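PDB 2R8Q: class I phosphodiesterase PDEB1 from Leishmania major, which belongs to the class I cyclic nucleotide phosphodiesterase family and has an all-helical, metal-binding catalytic domain. Local coordinates for residues 202-216 against 242-255. Residues are numbered along the deposited sequence; the frame is centred on the assembly and turned at random.
Sequences YAYRALIDCVLATDM and RRLVMETLIKAGDV. With ZN (zinc ion), chain C.
R243 enters helix 202-212 as a knob among Y202, R205, A206 and D209, the two helix axes approaching to 8.6 Å. Its CB points at the partner helix; CG and CD pass D209, CD lying 3.7 Å from D209 OD2. Bends at chi2 and chi3 then curl the chain, laying the guanidinium centre over A206 CB, 3.6 Å from CZ, with NE beside the same methyl. NH1 donates to D209 OD2 at 3.0 Å, nearly in line with the C-O bond; this salt bridge and that of R205 NE to D209 OD1 form one network. NH2 reaches Y202 CZ at 3.1 Å over one ring face. Ring and guanidinium planes stand 80° apart, an off-centre cation-pi contact. Water 1 links NH2 to Y202 O. Farther along, C210 SG makes apolar contact with M246 CB (3.7 Å), A213 CB packs on E247 CB, and water 2 joins D209 O to E247 OE2. At the C-terminal ends, water 4 bridges T214 O and D254 OD2, while D254 OD1 binds zinc at 2.2 Å, alongside H104, H140, D141 and two waters. The contact thus runs from a charged end, where two salt bridges probably offset the nearby E247 carboxylate and keep D209 charged, to a second-shell water link at the metal site.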
loop_
_atom_site.group_PDB
_atom_site.type_symbol
_atom_site.label_atom_id
_atom_site.label_comp_id
_atom_site.label_asym_id
_atom_site.label_seq_id
_atom_site.Cartn_x
_atom_site.Cartn_y
_atom_site.Cartn_z
ATOM N N TYR A 202 -3.763 19.492 -3.047
ATOM C CA TYR A 202 -3.089 19.753 -4.315
ATOM C C TYR A 202 -1.675 19.172 -4.269
ATOM O O TYR A 202 -1.219 18.519 -5.212
ATOM C CB TYR A 202 -3.013 21.264 -4.561
ATOM C CG TYR A 202 -2.500 21.649 -5.931
ATOM C CD1 TYR A 202 -3.357 21.695 -7.031
ATOM C CD2 TYR A 202 -1.156 21.968 -6.129
ATOM C CE1 TYR A 202 -2.887 22.052 -8.293
ATOM C CE2 TYR A 202 -0.676 22.324 -7.383
ATOM C CZ TYR A 202 -1.547 22.364 -8.462
ATOM O OH TYR A 202 -1.079 22.721 -9.706
ATOM N N ALA A 203 -0.993 19.417 -3.156
ATOM C CA ALA A 203 0.370 18.934 -2.961
ATOM C C ALA A 203 0.454 17.412 -2.998
ATOM O O ALA A 203 1.351 16.853 -3.629
ATOM C CB ALA A 203 0.922 19.460 -1.642
ATOM N N TYR A 204 -0.469 16.735 -2.316
ATOM C CA TYR A 204 -0.452 15.277 -2.310
ATOM C C TYR A 204 -0.677 14.701 -3.703
ATOM O O TYR A 204 -0.021 13.735 -4.093
ATOM C CB TYR A 204 -1.506 14.713 -1.350
ATOM C CG TYR A 204 -1.011 14.545 0.068
ATOM C CD1 TYR A 204 -1.345 15.466 1.060
ATOM C CD2 TYR A 204 -0.209 13.456 0.421
ATOM C CE1 TYR A 204 -0.896 15.306 2.370
ATOM C CE2 TYR A 204 0.247 13.287 1.727
ATOM C CZ TYR A 204 -0.104 14.216 2.697
ATOM O OH TYR A 204 0.318 14.042 3.995
ATOM N N ARG A 205 -1.602 15.282 -4.458
ATOM C CA ARG A 205 -1.850 14.768 -5.793
ATOM C C ARG A 205 -0.627 14.971 -6.681
ATOM O O ARG A 205 -0.292 14.110 -7.489
ATOM C CB ARG A 205 -3.082 15.433 -6.415
ATOM C CG ARG A 205 -3.448 14.855 -7.779
ATOM C CD ARG A 205 -3.464 13.332 -7.734
ATOM N NE ARG A 205 -3.694 12.724 -9.042
ATOM C CZ ARG A 205 -4.894 12.491 -9.560
ATOM N NH1 ARG A 205 -5.989 12.810 -8.879
ATOM N NH2 ARG A 205 -4.999 11.933 -10.758
ATOM N N ALA A 206 0.050 16.101 -6.523
ATOM C CA ALA A 206 1.240 16.374 -7.320
ATOM C C ALA A 206 2.366 15.403 -6.962
ATOM O O ALA A 206 3.031 14.857 -7.844
ATOM C CB ALA A 206 1.696 17.817 -7.105
ATOM N N LEU A 207 2.574 15.185 -5.666
ATOM C CA LEU A 207 3.616 14.275 -5.212
ATOM C C LEU A 207 3.350 12.869 -5.754
ATOM O O LEU A 207 4.245 12.231 -6.310
ATOM C CB LEU A 207 3.667 14.267 -3.678
ATOM C CG LEU A 207 4.658 13.330 -2.976
ATOM C CD1 LEU A 207 4.998 13.885 -1.600
ATOM C CD2 LEU A 207 4.054 11.932 -2.863
ATOM N N ILE A 208 2.112 12.403 -5.611
ATOM C CA ILE A 208 1.731 11.075 -6.081
ATOM C C ILE A 208 1.878 10.949 -7.601
ATOM O O ILE A 208 2.412 9.951 -8.095
ATOM C CB ILE A 208 0.284 10.750 -5.632
ATOM C CG1 ILE A 208 0.277 10.557 -4.112
ATOM C CG2 ILE A 208 -0.243 9.516 -6.365
ATOM C CD1 ILE A 208 -1.098 10.602 -3.461
ATOM N N ASP A 209 1.416 11.955 -8.342
ATOM C CA ASP A 209 1.534 11.925 -9.798
ATOM C C ASP A 209 2.994 11.802 -10.207
ATOM O O ASP A 209 3.343 11.038 -11.111
ATOM C CB ASP A 209 0.967 13.199 -10.436
ATOM C CG ASP A 209 -0.548 13.258 -10.396
ATOM O OD1 ASP A 209 -1.192 12.187 -10.315
ATOM O OD2 ASP A 209 -1.092 14.382 -10.472
ATOM N N CYS A 210 3.849 12.567 -9.537
ATOM C CA CYS A 210 5.270 12.552 -9.843
ATOM C C CYS A 210 5.932 11.213 -9.547
ATOM O O CYS A 210 6.719 10.720 -10.352
ATOM C CB CYS A 210 5.979 13.678 -9.090
ATOM S SG CYS A 210 5.694 15.294 -9.847
ATOM N N VAL A 211 5.617 10.621 -8.400
ATOM C CA VAL A 211 6.206 9.331 -8.062
ATOM C C VAL A 211 5.732 8.262 -9.047
ATOM O O VAL A 211 6.525 7.456 -9.532
ATOM C CB VAL A 211 5.828 8.885 -6.628
ATOM C CG1 VAL A 211 6.412 7.506 -6.344
ATOM C CG2 VAL A 211 6.353 9.882 -5.614
ATOM N N LEU A 212 4.438 8.253 -9.346
ATOM C CA LEU A 212 3.921 7.250 -10.269
ATOM C C LEU A 212 4.522 7.410 -11.660
ATOM O O LEU A 212 4.670 6.432 -12.399
ATOM C CB LEU A 212 2.393 7.327 -10.339
ATOM C CG LEU A 212 1.654 7.003 -9.033
ATOM C CD1 LEU A 212 0.150 7.143 -9.256
ATOM C CD2 LEU A 212 1.998 5.592 -8.568
ATOM N N ALA A 213 4.873 8.643 -12.011
ATOM C CA ALA A 213 5.457 8.925 -13.319
ATOM C C ALA A 213 6.871 8.367 -13.482
ATOM O O ALA A 213 7.380 8.306 -14.601
ATOM C CB ALA A 213 5.470 10.427 -13.574
ATOM N N THR A 214 7.505 7.959 -12.384
ATOM C CA THR A 214 8.866 7.427 -12.472
ATOM C C THR A 214 8.957 5.965 -12.900
ATOM O O THR A 214 10.057 5.439 -13.062
ATOM C CB THR A 214 9.645 7.589 -11.146
ATOM O OG1 THR A 214 8.963 6.897 -10.093
ATOM C CG2 THR A 214 9.795 9.064 -10.789
ATOM N N ASP A 215 7.818 5.300 -13.077
ATOM C CA ASP A 215 7.845 3.910 -13.525
ATOM C C ASP A 215 8.261 3.933 -14.991
ATOM O O ASP A 215 7.530 4.442 -15.839
ATOM C CB ASP A 215 6.467 3.262 -13.392
ATOM C CG ASP A 215 6.457 1.817 -13.865
ATOM O OD1 ASP A 215 7.519 1.324 -14.302
ATOM O OD2 ASP A 215 5.390 1.174 -13.794
ATOM N N MET A 216 9.435 3.386 -15.287
ATOM C CA MET A 216 9.946 3.388 -16.655
ATOM C C MET A 216 9.109 2.619 -17.668
ATOM O O MET A 216 9.305 2.767 -18.876
ATOM C CB MET A 216 11.393 2.888 -16.679
ATOM C CG MET A 216 12.404 3.904 -16.157
ATOM S SD MET A 216 12.398 5.477 -17.074
ATOM C CE MET A 216 13.322 5.038 -18.527
ATOM N N ARG A 242 1.466 22.275 -16.200
ATOM C CA ARG A 242 2.508 22.368 -15.193
ATOM C C ARG A 242 2.707 21.023 -14.497
ATOM O O ARG A 242 3.824 20.682 -14.102
ATOM C CB ARG A 242 2.179 23.471 -14.178
ATOM C CG ARG A 242 1.997 24.845 -14.818
ATOM C CD ARG A 242 2.144 25.960 -13.794
ATOM N NE ARG A 242 1.340 25.694 -12.607
ATOM C CZ ARG A 242 0.020 25.831 -12.541
ATOM N NH1 ARG A 242 -0.669 26.252 -13.597
ATOM N NH2 ARG A 242 -0.619 25.521 -11.423
ATOM N N ARG A 243 1.632 20.248 -14.358
ATOM C CA ARG A 243 1.755 18.940 -13.721
ATOM C C ARG A 243 2.614 18.030 -14.589
ATOM O O ARG A 243 3.482 17.316 -14.082
ATOM C CB ARG A 243 0.382 18.293 -13.506
ATOM C CG ARG A 243 0.449 16.962 -12.749
ATOM C CD ARG A 243 1.170 17.131 -11.412
ATOM N NE ARG A 243 0.694 18.313 -10.695
ATOM C CZ ARG A 243 -0.398 18.347 -9.940
ATOM N NH1 ARG A 243 -1.139 17.256 -9.781
ATOM N NH2 ARG A 243 -0.765 19.483 -9.364
ATOM N N LEU A 244 2.377 18.052 -15.899
ATOM C CA LEU A 244 3.153 17.228 -16.814
ATOM C C LEU A 244 4.617 17.682 -16.795
ATOM O O LEU A 244 5.530 16.871 -16.946
ATOM C CB LEU A 244 2.575 17.312 -18.230
ATOM C CG LEU A 244 3.275 16.486 -19.315
ATOM C CD1 LEU A 244 3.476 15.050 -18.854
ATOM C CD2 LEU A 244 2.434 16.529 -20.582
ATOM N N VAL A 245 4.843 18.979 -16.601
ATOM C CA VAL A 245 6.207 19.488 -16.523
ATOM C C VAL A 245 6.884 18.914 -15.278
ATOM O O VAL A 245 8.047 18.514 -15.329
ATOM C CB VAL A 245 6.236 21.036 -16.462
ATOM C CG1 VAL A 245 7.611 21.518 -15.988
ATOM C CG2 VAL A 245 5.934 21.612 -17.842
ATOM N N MET A 246 6.153 18.864 -14.166
ATOM C CA MET A 246 6.698 18.316 -12.925
ATOM C C MET A 246 7.066 16.848 -13.108
ATOM O O MET A 246 8.142 16.405 -12.694
ATOM C CB MET A 246 5.676 18.426 -11.790
ATOM C CG MET A 246 5.382 19.840 -11.318
ATOM S SD MET A 246 4.075 19.859 -10.054
ATOM C CE MET A 246 4.979 19.253 -8.639
ATOM N N GLU A 247 6.166 16.090 -13.730
ATOM C CA GLU A 247 6.402 14.668 -13.945
ATOM C C GLU A 247 7.593 14.438 -14.861
ATOM O O GLU A 247 8.382 13.522 -14.646
ATOM C CB GLU A 247 5.157 14.006 -14.543
ATOM C CG GLU A 247 3.930 14.099 -13.647
ATOM C CD GLU A 247 2.654 13.679 -14.354
ATOM O OE1 GLU A 247 2.638 13.689 -15.603
ATOM O OE2 GLU A 247 1.665 13.354 -13.664
ATOM N N THR A 248 7.718 15.275 -15.884
ATOM C CA THR A 248 8.819 15.140 -16.823
ATOM C C THR A 248 10.146 15.489 -16.155
ATOM O O THR A 248 11.168 14.855 -16.431
ATOM C CB THR A 248 8.591 16.026 -18.056
ATOM O OG1 THR A 248 7.325 15.696 -18.635
ATOM C CG2 THR A 248 9.679 15.793 -19.092
ATOM N N LEU A 249 10.132 16.494 -15.281
ATOM C CA LEU A 249 11.345 16.882 -14.571
ATOM C C LEU A 249 11.811 15.783 -13.624
ATOM O O LEU A 249 13.001 15.472 -13.590
ATOM C CB LEU A 249 11.138 18.178 -13.780
ATOM C CG LEU A 249 11.136 19.477 -14.590
ATOM C CD1 LEU A 249 10.711 20.627 -13.696
ATOM C CD2 LEU A 249 12.525 19.727 -15.176
ATOM N N ILE A 250 10.902 15.190 -12.850
ATOM C CA ILE A 250 11.353 14.141 -11.944
ATOM C C ILE A 250 11.854 12.942 -12.739
ATOM O O ILE A 250 12.789 12.262 -12.316
ATOM C CB ILE A 250 10.257 13.713 -10.918
ATOM C CG1 ILE A 250 10.904 12.822 -9.847
ATOM C CG2 ILE A 250 9.107 12.985 -11.614
ATOM C CD1 ILE A 250 10.063 12.620 -8.592
ATOM N N LYS A 251 11.261 12.693 -13.904
ATOM C CA LYS A 251 11.721 11.594 -14.744
ATOM C C LYS A 251 13.143 11.909 -15.194
ATOM O O LYS A 251 14.020 11.044 -15.174
ATOM C CB LYS A 251 10.825 11.425 -15.973
ATOM C CG LYS A 251 9.603 10.551 -15.746
ATOM C CD LYS A 251 8.839 10.312 -17.045
ATOM C CE LYS A 251 9.718 9.677 -18.118
ATOM N NZ LYS A 251 10.314 8.379 -17.692
ATOM N N ALA A 252 13.369 13.161 -15.584
ATOM C CA ALA A 252 14.687 13.597 -16.035
ATOM C C ALA A 252 15.712 13.425 -14.919
ATOM O O ALA A 252 16.799 12.896 -15.139
ATOM C CB ALA A 252 14.637 15.062 -16.476
ATOM N N GLY A 253 15.368 13.878 -13.719
ATOM C CA GLY A 253 16.290 13.738 -12.609
ATOM C C GLY A 253 16.590 12.278 -12.325
ATOM O O GLY A 253 17.715 11.910 -11.995
ATOM N N ASP A 254 15.573 11.436 -12.467
ATOM C CA ASP A 254 15.713 10.011 -12.207
ATOM C C ASP A 254 16.699 9.320 -13.154
ATOM O O ASP A 254 17.402 8.390 -12.747
ATOM C CB ASP A 254 14.333 9.349 -12.285
ATOM C CG ASP A 254 14.201 8.160 -11.357
ATOM O OD1 ASP A 254 15.008 8.030 -10.408
ATOM O OD2 ASP A 254 13.267 7.357 -11.572
ATOM N N VAL A 255 16.769 9.772 -14.405
ATOM C CA VAL A 255 17.700 9.175 -15.368
ATOM C C VAL A 255 18.837 10.130 -15.728
ATOM O O VAL A 255 19.430 10.033 -16.804
ATOM C CB VAL A 255 16.979 8.739 -16.672
ATOM C CG1 VAL A 255 15.940 7.677 -16.352
ATOM C CG2 VAL A 255 16.333 9.936 -17.356
HETATM ZN ZN ZN C . 14.719 6.785 -8.612
HETATM O O HOH W 1 -2.741 18.451 -7.627
HETATM O O HOH W 2 1.548 10.256 -13.087
HETATM O O HOH W 3 8.201 6.825 -16.936
HETATM O O HOH W 4 12.192 7.183 -13.860
HETATM O O HOH W 5 12.996 5.977 -9.630
HETATM O O HOH W 6 15.598 5.124 -9.921
#